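Local structure of penicillin-binding protein 2B (Streptococcus pneumoniae, 2WAD) at residues G61-A66 with W221-L226; P70-T75 with S232-V237; L314-S319 with R667-L672; G376-V381 with T491-P496. The protein probably cross-links the peptides of adjacent glycan strands in cell-wall peptidoglycan, as a penicillin-binding transpeptidase of the machinery that builds the peripheral wall. All coordinates share one frame; numbering follows the deposited sequence.

Contact 1. Residues G61-A66 with W221-L226; sequences GEIYDA and WDRKIL. Unlike the reference sequence in segment 221-226: Ile225 (reference Val).
The guanidinium of Arg223 meets the backbone carbonyl of Gly61 end-on, both terminal nitrogens closing on the same oxygen. Arg223 NH1 donates to Gly61 O at 2.8 Å with an N-H...O angle of 153°. The second bond, from Arg223 NH2 to Gly61 O, is 3.1 Å long and more bent, at 141°. The acceptor lies almost exactly in the guanidinium plane. Relative to the carbonyl the two donors differ: NH2 approaches in the plane of the C=O group, while NH1 is tilted out of it. CG of Arg223 points away from its own backbone nitrogen (chi1 169°), and further bends at chi2 and chi3 swing the end of the chain across to Gly61.

Both segments fall in the dimerisation-domain range, but the bond pair bridges two sheets. Arg223 belongs to edge strand 215-225 of a three-stranded antiparallel sheet, whereas Gly61 leads into strand 63-64, at the edge of a mixed sheet whose other strands, beginning with 307-310, come from later in the chain. Asn74 OD1 takes a further bond from NH1, and Glu269 forms a salt bridge with NE, so all three guanidinium nitrogens are engaged and the group's rotation is well fixed.

Two side chains of 61-66 pack beside this grip. Ile63 runs at about a right angle to the arginine, its CG1 lying 4.1 Å from Arg223 NH2. Glu62 instead offers its aliphatic part, with CG 4.0 Å from Arg223 NH1; its carboxylate stops 5.3 Å short, measured from Glu62 OE1 to Arg223 NH1, and forms a salt bridge with Lys304.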
loop_
_atom_site.group_PDB
_atom_site.type_symbol
_atom_site.label_atom_id
_atom_site.label_comp_id
_atom_site.label_asym_id
_atom_site.label_seq_id
_atom_site.Cartn_x
_atom_site.Cartn_y
_atom_site.Cartn_z
ATOM N N GLY A 61 15.737 4.986 -9.026
ATOM C CA GLY A 61 15.954 3.553 -8.882
ATOM C C GLY A 61 14.724 2.787 -9.349
ATOM O O GLY A 61 13.654 3.369 -9.551
ATOM N N GLU A 62 14.872 1.479 -9.532
ATOM C CA GLU A 62 13.789 0.677 -10.089
ATOM C C GLU A 62 13.339 -0.436 -9.157
ATOM O O GLU A 62 13.959 -0.665 -8.113
ATOM C CB GLU A 62 14.193 0.137 -11.464
ATOM C CG GLU A 62 14.054 1.162 -12.578
ATOM C CD GLU A 62 14.939 0.859 -13.781
ATOM O OE1 GLU A 62 14.663 1.349 -14.900
ATOM O OE2 GLU A 62 15.941 0.136 -13.603
ATOM N N ILE A 63 12.264 -1.118 -9.553
ATOM C CA ILE A 63 11.555 -2.067 -8.708
ATOM C C ILE A 63 11.553 -3.449 -9.370
ATOM O O ILE A 63 11.140 -3.588 -10.516
ATOM C CB ILE A 63 10.067 -1.661 -8.528
ATOM C CG1 ILE A 63 9.904 -0.150 -8.331
ATOM C CG2 ILE A 63 9.390 -2.495 -7.466
ATOM C CD1 ILE A 63 10.133 0.336 -6.934
ATOM N N TYR A 64 11.965 -4.462 -8.615
ATOM C CA TYR A 64 12.132 -5.805 -9.130
ATOM C C TYR A 64 11.352 -6.802 -8.301
ATOM O O TYR A 64 11.174 -6.620 -7.089
ATOM C CB TYR A 64 13.613 -6.180 -9.147
ATOM C CG TYR A 64 14.433 -5.327 -10.091
ATOM C CD1 TYR A 64 14.637 -5.720 -11.411
ATOM C CD2 TYR A 64 15.015 -4.131 -9.660
ATOM C CE1 TYR A 64 15.396 -4.947 -12.291
ATOM C CE2 TYR A 64 15.766 -3.358 -10.522
ATOM C CZ TYR A 64 15.955 -3.772 -11.836
ATOM O OH TYR A 64 16.704 -3.015 -12.714
ATOM N N ASP A 65 10.879 -7.860 -8.949
ATOM C CA ASP A 65 10.237 -8.932 -8.200
ATOM C C ASP A 65 11.336 -9.825 -7.641
ATOM O O ASP A 65 12.520 -9.595 -7.912
ATOM C CB ASP A 65 9.197 -9.681 -9.048
ATOM C CG ASP A 65 9.760 -10.879 -9.802
ATOM O OD1 ASP A 65 8.972 -11.787 -10.142
ATOM O OD2 ASP A 65 10.970 -10.940 -10.075
ATOM N N ALA A 66 10.937 -10.838 -6.884
ATOM C CA ALA A 66 11.846 -11.706 -6.146
ATOM C C ALA A 66 12.816 -12.526 -7.011
ATOM O O ALA A 66 13.837 -13.008 -6.508
ATOM C CB ALA A 66 11.053 -12.638 -5.228
ATOM N N TRP A 221 13.501 11.611 -18.958
ATOM C CA TRP A 221 12.826 10.324 -18.690
ATOM C C TRP A 221 11.314 10.403 -18.500
ATOM O O TRP A 221 10.778 11.362 -17.935
ATOM C CB TRP A 221 13.325 9.624 -17.417
ATOM C CG TRP A 221 14.779 9.475 -17.301
ATOM C CD1 TRP A 221 15.560 8.521 -17.879
ATOM C CD2 TRP A 221 15.648 10.301 -16.526
ATOM N NE1 TRP A 221 16.876 8.718 -17.529
ATOM C CE2 TRP A 221 16.957 9.806 -16.699
ATOM C CE3 TRP A 221 15.448 11.422 -15.713
ATOM C CZ2 TRP A 221 18.066 10.398 -16.089
ATOM C CZ3 TRP A 221 16.552 12.011 -15.109
ATOM C CH2 TRP A 221 17.845 11.497 -15.299
ATOM N N ASP A 222 10.638 9.348 -18.937
ATOM C CA ASP A 222 9.330 9.027 -18.398
ATOM C C ASP A 222 9.534 7.796 -17.523
ATOM O O ASP A 222 10.460 7.010 -17.723
ATOM C CB ASP A 222 8.316 8.763 -19.517
ATOM C CG ASP A 222 8.023 10.012 -20.340
ATOM O OD1 ASP A 222 7.522 11.001 -19.760
ATOM O OD2 ASP A 222 8.295 10.007 -21.562
ATOM N N ARG A 223 8.684 7.658 -16.518
ATOM C CA ARG A 223 8.689 6.464 -15.704
ATOM C C ARG A 223 7.475 5.662 -16.145
ATOM O O ARG A 223 6.350 6.167 -16.090
ATOM C CB ARG A 223 8.542 6.870 -14.243
ATOM C CG ARG A 223 8.278 5.739 -13.269
ATOM C CD ARG A 223 9.554 4.964 -12.982
ATOM N NE ARG A 223 9.557 4.411 -11.635
ATOM C CZ ARG A 223 10.670 4.097 -10.982
ATOM N NH1 ARG A 223 11.847 4.290 -11.553
ATOM N NH2 ARG A 223 10.618 3.612 -9.755
ATOM N N LYS A 224 7.690 4.424 -16.585
ATOM C CA LYS A 224 6.546 3.554 -16.855
ATOM C C LYS A 224 6.418 2.276 -16.009
ATOM O O LYS A 224 7.416 1.682 -15.621
ATOM C CB LYS A 224 6.346 3.330 -18.358
ATOM C CG LYS A 224 7.028 2.122 -18.957
ATOM C CD LYS A 224 6.430 1.856 -20.327
ATOM C CE LYS A 224 7.525 1.631 -21.356
ATOM N NZ LYS A 224 8.268 0.377 -21.046
ATOM N N ILE A 225 5.181 1.910 -15.693
ATOM C CA ILE A 225 4.841 0.689 -14.963
ATOM C C ILE A 225 4.527 -0.405 -15.975
ATOM O O ILE A 225 3.623 -0.246 -16.790
ATOM C CB ILE A 225 3.591 0.905 -14.083
ATOM C CG1 ILE A 225 3.800 2.131 -13.185
ATOM C CG2 ILE A 225 3.345 -0.308 -13.219
ATOM C CD1 ILE A 225 2.587 3.011 -12.996
ATOM N N LEU A 226 5.281 -1.500 -15.950
ATOM C CA LEU A 226 5.045 -2.588 -16.895
ATOM C C LEU A 226 3.757 -3.336 -16.577
ATOM O O LEU A 226 3.305 -3.337 -15.434
ATOM C CB LEU A 226 6.222 -3.560 -16.913
ATOM C CG LEU A 226 7.617 -2.961 -17.082
ATOM C CD1 LEU A 226 8.676 -4.036 -16.921
ATOM C CD2 LEU A 226 7.750 -2.315 -18.450
#

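Contact 2. Residues P70-T75 with S232-V237; sequences PLVENT and SIVGSV
Val234 sets its two methyl groups over two consecutive residues, one branch for each. Its CG1 meets the CG1 methyl of Val72 at 3.5 Å, a tight approach for two methyl carbons. The other branch turns to Leu71: Val234 CG2 is 4.0 Å from Leu71 CB and 4.1 Å from Leu71 CD1, and so sits against both the root and one tip of the leucine. The valine therefore straddles the point where the chain leaves the loop at Leu71 and enters the strand at Val72. Both of those side chains leave the backbone in the direction of Val234 and run at a slant to it.

The valine torsions explain the pairing of branches. In Val234, CG1 is trans to the backbone nitrogen (chi1 166°) and CG2 trans to the carbonyl carbon, which spreads the two methyls toward the two partners. Val72 presents the methyl that is trans to its carbonyl carbon, chi1 being -62°. The contact is wholly apolar and buried. Just beyond it Gly235, with a positive phi of 101°, is the first residue to leave helical angles.

Polar tethers hold the two sides from outside. The backbone of Leu71 is bonded to Ile63 and to Leu226, and that of Val234 to Glu269. Helix 267-271 lies alongside, Glu269 touching both Val72 and Val234. Within the dimerisation-domain range, the small apolar cluster thus joins the start of strand 72-83, the middle strand of its antiparallel sheet, to the short, weakly bonded helix around 231-234, with strand 63-64 packed against Leu71 and Val72.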
loop_
_atom_site.group_PDB
_atom_site.type_symbol
_atom_site.label_atom_id
_atom_site.label_comp_id
_atom_site.label_asym_id
_atom_site.label_seq_id
_atom_site.Cartn_x
_atom_site.Cartn_y
_atom_site.Cartn_z
ATOM N N PRO A 70 11.966 -6.940 -13.849
ATOM C CA PRO A 70 11.614 -5.550 -13.587
ATOM C C PRO A 70 10.108 -5.365 -13.540
ATOM O O PRO A 70 9.372 -6.041 -14.259
ATOM C CB PRO A 70 12.214 -4.791 -14.774
ATOM C CG PRO A 70 12.428 -5.817 -15.844
ATOM C CD PRO A 70 12.596 -7.141 -15.167
ATOM N N LEU A 71 9.658 -4.458 -12.682
ATOM C CA LEU A 71 8.255 -4.098 -12.623
ATOM C C LEU A 71 7.983 -2.719 -13.205
ATOM O O LEU A 71 6.833 -2.376 -13.470
ATOM C CB LEU A 71 7.767 -4.157 -11.183
ATOM C CG LEU A 71 7.993 -5.510 -10.506
ATOM C CD1 LEU A 71 7.399 -5.428 -9.091
ATOM C CD2 LEU A 71 7.319 -6.624 -11.332
ATOM N N VAL A 72 9.034 -1.926 -13.372
ATOM C CA VAL A 72 8.922 -0.595 -13.953
ATOM C C VAL A 72 10.040 -0.341 -14.956
ATOM O O VAL A 72 10.878 -1.205 -15.216
ATOM C CB VAL A 72 9.042 0.516 -12.906
ATOM C CG1 VAL A 72 7.910 0.419 -11.899
ATOM C CG2 VAL A 72 10.413 0.455 -12.251
ATOM N N GLU A 73 10.058 0.868 -15.500
ATOM C CA GLU A 73 10.914 1.170 -16.637
ATOM C C GLU A 73 11.214 2.656 -16.620
ATOM O O GLU A 73 10.303 3.466 -16.468
ATOM C CB GLU A 73 10.162 0.859 -17.929
ATOM C CG GLU A 73 11.003 0.949 -19.184
ATOM C CD GLU A 73 11.530 -0.415 -19.566
ATOM O OE1 GLU A 73 11.942 -1.150 -18.634
ATOM O OE2 GLU A 73 11.496 -0.764 -20.769
ATOM N N ASN A 74 12.487 3.001 -16.777
ATOM C CA ASN A 74 12.884 4.384 -17.017
ATOM C C ASN A 74 13.147 4.552 -18.504
ATOM O O ASN A 74 14.096 3.980 -19.040
ATOM C CB ASN A 74 14.147 4.721 -16.231
ATOM C CG ASN A 74 13.864 5.000 -14.771
ATOM O OD1 ASN A 74 12.772 5.420 -14.414
ATOM N ND2 ASN A 74 14.863 4.792 -13.923
ATOM N N THR A 75 12.300 5.319 -19.181
ATOM C CA THR A 75 12.390 5.384 -20.628
ATOM C C THR A 75 12.994 6.723 -21.050
ATOM O O THR A 75 12.755 7.754 -20.421
ATOM C CB THR A 75 11.052 4.982 -21.303
ATOM O OG1 THR A 75 11.068 5.320 -22.696
ATOM C CG2 THR A 75 9.843 5.600 -20.612
ATOM N N SER A 232 -0.521 -2.731 -9.681
ATOM C CA SER A 232 -1.326 -1.914 -8.766
ATOM C C SER A 232 -0.573 -1.516 -7.491
ATOM O O SER A 232 -0.848 -0.470 -6.897
ATOM C CB SER A 232 -2.607 -2.666 -8.389
ATOM O OG SER A 232 -2.313 -3.998 -7.962
ATOM N N ILE A 233 0.379 -2.348 -7.078
ATOM C CA ILE A 233 1.065 -2.189 -5.818
ATOM C C ILE A 233 2.331 -1.344 -5.964
ATOM O O ILE A 233 2.833 -0.785 -4.983
ATOM C CB ILE A 233 1.349 -3.576 -5.245
ATOM C CG1 ILE A 233 0.047 -4.186 -4.684
ATOM C CG2 ILE A 233 2.452 -3.533 -4.202
ATOM C CD1 ILE A 233 0.115 -5.691 -4.494
ATOM N N VAL A 234 2.825 -1.220 -7.197
ATOM C CA VAL A 234 4.021 -0.433 -7.458
ATOM C C VAL A 234 3.799 1.043 -7.126
ATOM O O VAL A 234 4.625 1.621 -6.432
ATOM C CB VAL A 234 4.547 -0.581 -8.913
ATOM C CG1 VAL A 234 5.577 0.490 -9.239
ATOM C CG2 VAL A 234 5.123 -1.979 -9.163
ATOM N N GLY A 235 2.723 1.642 -7.632
ATOM C CA GLY A 235 2.374 3.033 -7.376
ATOM C C GLY A 235 2.745 3.929 -8.537
ATOM O O GLY A 235 3.223 3.455 -9.571
ATOM N N SER A 236 2.542 5.231 -8.388
ATOM C CA SER A 236 2.930 6.162 -9.449
ATOM C C SER A 236 3.980 7.180 -8.994
ATOM O O SER A 236 4.240 7.349 -7.801
ATOM C CB SER A 236 1.696 6.880 -10.016
ATOM O OG SER A 236 0.908 7.381 -8.945
ATOM N N VAL A 237 4.579 7.854 -9.968
ATOM C CA VAL A 237 5.532 8.922 -9.721
ATOM C C VAL A 237 4.995 10.186 -10.391
ATOM O O VAL A 237 4.401 10.118 -11.469
ATOM C CB VAL A 237 6.919 8.568 -10.321
ATOM C CG1 VAL A 237 7.949 9.619 -9.967
ATOM C CG2 VAL A 237 7.384 7.231 -9.795
#

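Contact 3. Residues L314-S319 with R667-L672; sequences LAFQDS and RDIINL
Phe316 turns CG trans to its backbone nitrogen (chi1 -172°), which carries the ring across to the neighbouring helix, and Leu672 swings CG trans to its carbonyl carbon (chi1 -84°), which brings its branches beside Ser319. The two helices, 314-334 and 661-676, are the first and last of the transpeptidase domain, and they pack on the same face of its central antiparallel sheet, as in the serine beta-lactamase fold. Over 314-319 and 667-672 the axes run nearly antiparallel, at 156°, with a closest approach of 10.9 Å, a spacing filled by Phe316 from one side and Leu672 from the other.

The far end of the ring does the touching. Phe316 CZ lies 4.0 Å from Ile669 CG2, the isoleucine crossing the ring's long direction at about a right angle. On the next ring atom, Phe316 CE1 is 4.1 Å from Leu672 CB, and the ring edge also faces the carbonyl carbon of Leu672. One turn further along the first helix, Ser319 directs its CB at the partner helix; its OG is 4.0 Å from Leu672 CD2, with CD1 close by, so the leucine fork sits against the hydroxyl.

The phenylalanine is enclosed from other sides too: Tyr673 stacks edge-to-face with it, and Leu356 and Ser357 of strand 355-363 touch it. A bound zinc ion lies about 6 Å from the Phe316 side chain. Ile670, turned away from this interface, packs on Ala636 and Ala638 of strand 634-638. Arg667 grips Asp668 side-on: NE at 2.9 Å and NH2 at 3.1 Å both donate to Asp668 OD2, from the same face of the carboxylate.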
loop_
_atom_site.group_PDB
_atom_site.type_symbol
_atom_site.label_atom_id
_atom_site.label_comp_id
_atom_site.label_asym_id
_atom_site.label_seq_id
_atom_site.Cartn_x
_atom_site.Cartn_y
_atom_site.Cartn_z
ATOM N N LEU A 314 6.553 -12.918 -9.103
ATOM C CA LEU A 314 5.470 -12.821 -10.076
ATOM C C LEU A 314 4.764 -14.144 -10.401
ATOM O O LEU A 314 3.539 -14.160 -10.511
ATOM C CB LEU A 314 5.995 -12.219 -11.380
ATOM C CG LEU A 314 5.646 -10.790 -11.805
ATOM C CD1 LEU A 314 5.794 -9.862 -10.630
ATOM C CD2 LEU A 314 6.534 -10.354 -12.960
ATOM N N ALA A 315 5.530 -15.221 -10.593
ATOM C CA ALA A 315 4.986 -16.510 -10.995
ATOM C C ALA A 315 4.073 -17.037 -9.892
ATOM O O ALA A 315 2.948 -17.467 -10.167
ATOM C CB ALA A 315 6.113 -17.523 -11.324
ATOM N N PHE A 316 4.551 -16.993 -8.648
ATOM C CA PHE A 316 3.699 -17.346 -7.513
ATOM C C PHE A 316 2.429 -16.484 -7.469
ATOM O O PHE A 316 1.298 -16.984 -7.408
ATOM C CB PHE A 316 4.450 -17.347 -6.172
ATOM C CG PHE A 316 3.635 -17.898 -5.051
ATOM C CD1 PHE A 316 3.189 -19.210 -5.086
ATOM C CD2 PHE A 316 3.253 -17.094 -3.992
ATOM C CE1 PHE A 316 2.387 -19.720 -4.071
ATOM C CE2 PHE A 316 2.460 -17.588 -2.968
ATOM C CZ PHE A 316 2.024 -18.895 -3.006
ATOM N N GLN A 317 2.617 -15.177 -7.551
ATOM C CA GLN A 317 1.482 -14.264 -7.514
ATOM C C GLN A 317 0.486 -14.547 -8.640
ATOM O O GLN A 317 -0.719 -14.469 -8.420
ATOM C CB GLN A 317 1.947 -12.799 -7.494
ATOM C CG GLN A 317 0.812 -11.769 -7.632
ATOM C CD GLN A 317 0.246 -11.281 -6.302
ATOM O OE1 GLN A 317 0.701 -11.690 -5.234
ATOM N NE2 GLN A 317 -0.710 -10.361 -6.361
ATOM N N ASP A 318 0.982 -14.886 -9.833
ATOM C CA ASP A 318 0.145 -15.192 -10.986
ATOM C C ASP A 318 -0.687 -16.439 -10.708
ATOM O O ASP A 318 -1.866 -16.516 -11.072
ATOM C CB ASP A 318 0.986 -15.456 -12.247
ATOM C CG ASP A 318 1.602 -14.195 -12.831
ATOM O OD1 ASP A 318 1.225 -13.071 -12.439
ATOM O OD2 ASP A 318 2.460 -14.334 -13.719
ATOM N N SER A 319 -0.062 -17.427 -10.089
ATOM C CA SER A 319 -0.750 -18.694 -9.898
ATOM C C SER A 319 -1.787 -18.599 -8.768
ATOM O O SER A 319 -2.879 -19.156 -8.861
ATOM C CB SER A 319 0.241 -19.869 -9.816
ATOM O OG SER A 319 0.877 -19.926 -8.566
ATOM N N ARG A 667 -5.487 -24.574 1.292
ATOM C CA ARG A 667 -4.665 -25.756 1.030
ATOM C C ARG A 667 -3.977 -25.652 -0.317
ATOM O O ARG A 667 -2.793 -25.960 -0.457
ATOM C CB ARG A 667 -5.620 -26.955 1.007
ATOM C CG ARG A 667 -4.968 -28.281 0.590
ATOM C CD ARG A 667 -6.074 -29.270 0.261
ATOM N NE ARG A 667 -6.696 -28.909 -1.015
ATOM C CZ ARG A 667 -7.955 -29.182 -1.327
ATOM N NH1 ARG A 667 -8.720 -29.793 -0.431
ATOM N NH2 ARG A 667 -8.443 -28.841 -2.519
ATOM N N ASP A 668 -4.732 -25.259 -1.338
ATOM C CA ASP A 668 -4.177 -25.261 -2.682
ATOM C C ASP A 668 -3.136 -24.153 -2.824
ATOM O O ASP A 668 -2.228 -24.282 -3.649
ATOM C CB ASP A 668 -5.256 -25.048 -3.737
ATOM C CG ASP A 668 -6.131 -26.271 -3.955
ATOM O OD1 ASP A 668 -7.107 -26.132 -4.712
ATOM O OD2 ASP A 668 -5.888 -27.343 -3.371
ATOM N N ILE A 669 -3.298 -23.054 -2.089
ATOM C CA ILE A 669 -2.248 -22.036 -2.065
ATOM C C ILE A 669 -1.006 -22.580 -1.374
ATOM O O ILE A 669 0.114 -22.320 -1.814
ATOM C CB ILE A 669 -2.671 -20.706 -1.392
ATOM C CG1 ILE A 669 -3.710 -19.973 -2.248
ATOM C CG2 ILE A 669 -1.452 -19.792 -1.172
ATOM C CD1 ILE A 669 -4.512 -18.899 -1.493
ATOM N N ILE A 670 -1.200 -23.324 -0.289
ATOM C CA ILE A 670 -0.057 -23.922 0.390
ATOM C C ILE A 670 0.666 -24.923 -0.518
ATOM O O ILE A 670 1.900 -24.906 -0.594
ATOM C CB ILE A 670 -0.435 -24.490 1.783
ATOM C CG1 ILE A 670 -0.766 -23.312 2.716
ATOM C CG2 ILE A 670 0.713 -25.312 2.407
ATOM C CD1 ILE A 670 -1.135 -23.697 4.110
ATOM N N ASN A 671 -0.080 -25.788 -1.202
ATOM C CA ASN A 671 0.535 -26.773 -2.098
ATOM C C ASN A 671 1.245 -26.025 -3.222
ATOM O O ASN A 671 2.322 -26.419 -3.644
ATOM C CB ASN A 671 -0.511 -27.683 -2.753
ATOM C CG ASN A 671 -1.027 -28.767 -1.837
ATOM O OD1 ASN A 671 -0.401 -29.098 -0.839
ATOM N ND2 ASN A 671 -2.150 -29.380 -2.220
ATOM N N LEU A 672 0.638 -24.954 -3.731
ATOM C CA LEU A 672 1.272 -24.205 -4.824
ATOM C C LEU A 672 2.630 -23.703 -4.378
ATOM O O LEU A 672 3.624 -23.820 -5.096
ATOM C CB LEU A 672 0.410 -23.044 -5.310
ATOM C CG LEU A 672 -0.674 -23.382 -6.342
ATOM C CD1 LEU A 672 -1.729 -22.286 -6.470
ATOM C CD2 LEU A 672 -0.091 -23.752 -7.720
#

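Contact 4. Residues G376-V381 with T491-P496; sequences GTVTNV and TGIDLP
Apolar packing carries the contact, and Val378 is its centre: each of its methyls has a partner of its own. Val378 CG1 meets Ile493 CD1 at 3.9 Å, and Val378 CG2 meets Leu495 CD1 at 4.1 Å. The isoleucine and the leucine both cross the valine at about a right angle, reaching it with the ends of their chains. Ile493 is fully extended, CG1 trans to the backbone nitrogen (chi1 -164°), and so delivers its last methyl to the valine. All three residues are buried, and Met526 of helix 525-536 also packs on Val378 and Ile493.

Val378 lies in the short helix 376-379 of the transpeptidase domain, shortly ahead in sequence of Ser386, the probable acyl-ester serine, while Ile493 and Leu495 come from an irregular loop.

Hydrogen bonds shape that loop from within. Ile493 N donates to Thr491 OG1 at 3.3 Å, an ST turn, and Asp494 is the centre of an inverse gamma turn that sets Ile493 and Leu495 on the same side. The carboxylate of Asp494 is tied down by the backbone nitrogens of Ile546 and Val547 and by the hydroxyl of Tyr272.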
loop_
_atom_site.group_PDB
_atom_site.type_symbol
_atom_site.label_atom_id
_atom_site.label_comp_id
_atom_site.label_asym_id
_atom_site.label_seq_id
_atom_site.Cartn_x
_atom_site.Cartn_y
_atom_site.Cartn_z
ATOM N N GLY A 376 -7.075 -4.611 -2.295
ATOM C CA GLY A 376 -8.175 -4.970 -1.398
ATOM C C GLY A 376 -7.708 -5.631 -0.116
ATOM O O GLY A 376 -8.360 -5.526 0.930
ATOM N N THR A 377 -6.548 -6.274 -0.187
ATOM C CA THR A 377 -6.001 -7.007 0.939
ATOM C C THR A 377 -5.649 -6.075 2.095
ATOM O O THR A 377 -5.660 -6.513 3.228
ATOM C CB THR A 377 -4.743 -7.811 0.544
ATOM O OG1 THR A 377 -3.769 -6.933 -0.040
ATOM C CG2 THR A 377 -5.086 -8.930 -0.445
ATOM N N VAL A 378 -5.309 -4.823 1.798
ATOM C CA VAL A 378 -4.936 -3.842 2.818
ATOM C C VAL A 378 -5.978 -2.727 2.943
ATOM O O VAL A 378 -5.903 -1.922 3.865
ATOM C CB VAL A 378 -3.555 -3.205 2.576
ATOM C CG1 VAL A 378 -2.395 -4.211 2.767
ATOM C CG2 VAL A 378 -3.484 -2.536 1.191
ATOM N N THR A 379 -6.959 -2.663 2.046
ATOM C CA THR A 379 -7.887 -1.538 2.086
ATOM C C THR A 379 -9.354 -1.845 2.404
ATOM O O THR A 379 -10.084 -0.949 2.804
ATOM C CB THR A 379 -7.758 -0.600 0.843
ATOM O OG1 THR A 379 -8.348 -1.237 -0.283
ATOM C CG2 THR A 379 -6.300 -0.302 0.477
ATOM N N ASN A 380 -9.794 -3.091 2.250
ATOM C CA ASN A 380 -11.194 -3.422 2.469
ATOM C C ASN A 380 -11.383 -4.351 3.652
ATOM O O ASN A 380 -10.483 -5.104 4.000
ATOM C CB ASN A 380 -11.797 -4.063 1.220
ATOM C CG ASN A 380 -11.847 -3.090 0.055
ATOM O OD1 ASN A 380 -12.555 -2.083 0.096
ATOM N ND2 ASN A 380 -11.093 -3.378 -0.980
ATOM N N VAL A 381 -12.554 -4.296 4.278
ATOM C CA VAL A 381 -12.735 -4.996 5.541
ATOM C C VAL A 381 -13.920 -5.949 5.462
ATOM O O VAL A 381 -14.848 -5.699 4.704
ATOM C CB VAL A 381 -12.889 -3.991 6.726
ATOM C CG1 VAL A 381 -11.674 -3.060 6.802
ATOM C CG2 VAL A 381 -14.169 -3.193 6.592
ATOM N N THR A 491 -1.002 -3.170 11.035
ATOM C CA THR A 491 -0.154 -4.338 10.775
ATOM C C THR A 491 1.328 -4.011 10.704
ATOM O O THR A 491 2.163 -4.886 10.961
ATOM C CB THR A 491 -0.562 -5.094 9.477
ATOM O OG1 THR A 491 -0.320 -4.282 8.331
ATOM C CG2 THR A 491 -2.022 -5.464 9.481
ATOM N N GLY A 492 1.660 -2.773 10.346
ATOM C CA GLY A 492 3.051 -2.387 10.099
ATOM C C GLY A 492 3.509 -2.541 8.655
ATOM O O GLY A 492 4.704 -2.388 8.328
ATOM N N ILE A 493 2.578 -2.900 7.771
ATOM C CA ILE A 493 2.977 -3.197 6.395
ATOM C C ILE A 493 3.580 -1.949 5.738
ATOM O O ILE A 493 3.162 -0.830 6.052
ATOM C CB ILE A 493 1.835 -3.744 5.550
ATOM C CG1 ILE A 493 2.397 -4.392 4.277
ATOM C CG2 ILE A 493 0.802 -2.672 5.244
ATOM C CD1 ILE A 493 1.344 -4.936 3.385
ATOM N N ASP A 494 4.566 -2.155 4.858
ATOM C CA ASP A 494 5.318 -1.076 4.215
ATOM C C ASP A 494 4.574 -0.440 3.027
ATOM O O ASP A 494 5.065 -0.416 1.886
ATOM C CB ASP A 494 6.721 -1.570 3.820
ATOM C CG ASP A 494 6.700 -2.870 2.968
ATOM O OD1 ASP A 494 5.678 -3.619 2.951
ATOM O OD2 ASP A 494 7.765 -3.176 2.371
ATOM N N LEU A 495 3.375 0.071 3.297
ATOM C CA LEU A 495 2.612 0.843 2.322
ATOM C C LEU A 495 2.110 2.072 3.067
ATOM O O LEU A 495 1.945 2.012 4.278
ATOM C CB LEU A 495 1.432 0.034 1.753
ATOM C CG LEU A 495 1.768 -1.130 0.807
ATOM C CD1 LEU A 495 0.540 -1.958 0.454
ATOM C CD2 LEU A 495 2.506 -0.688 -0.451
ATOM N N PRO A 496 1.906 3.195 2.363
ATOM C CA PRO A 496 1.627 4.452 3.072
ATOM C C PRO A 496 0.398 4.424 3.982
ATOM O O PRO A 496 0.437 4.968 5.083
ATOM C CB PRO A 496 1.470 5.501 1.960
ATOM C CG PRO A 496 1.838 4.821 0.675
ATOM C CD PRO A 496 2.233 3.399 0.943
#

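Contacts 1 and 2 form one unit, their centres 4 Å apart. Their segments alternate along the chain, and both involve the antiparallel sheet of strands 72-83 and 215-225, so these crossing connections knit together one part of the dimerisation domain. Contacts 3 and 4 belong to the transpeptidase domain, with centres 20 Å apart; contact 4 falls within the long span of chain between the two helices of contact 3. The two regions meet at the start of helix 314-334: Asp65 OD1 is 2.9 Å from Leu314 N, and Leu71 CD2 is 3.6 Å from Leu314 CD1. Contact 4 comes within about 5 Å of contact 2, nearest atoms, without touching it.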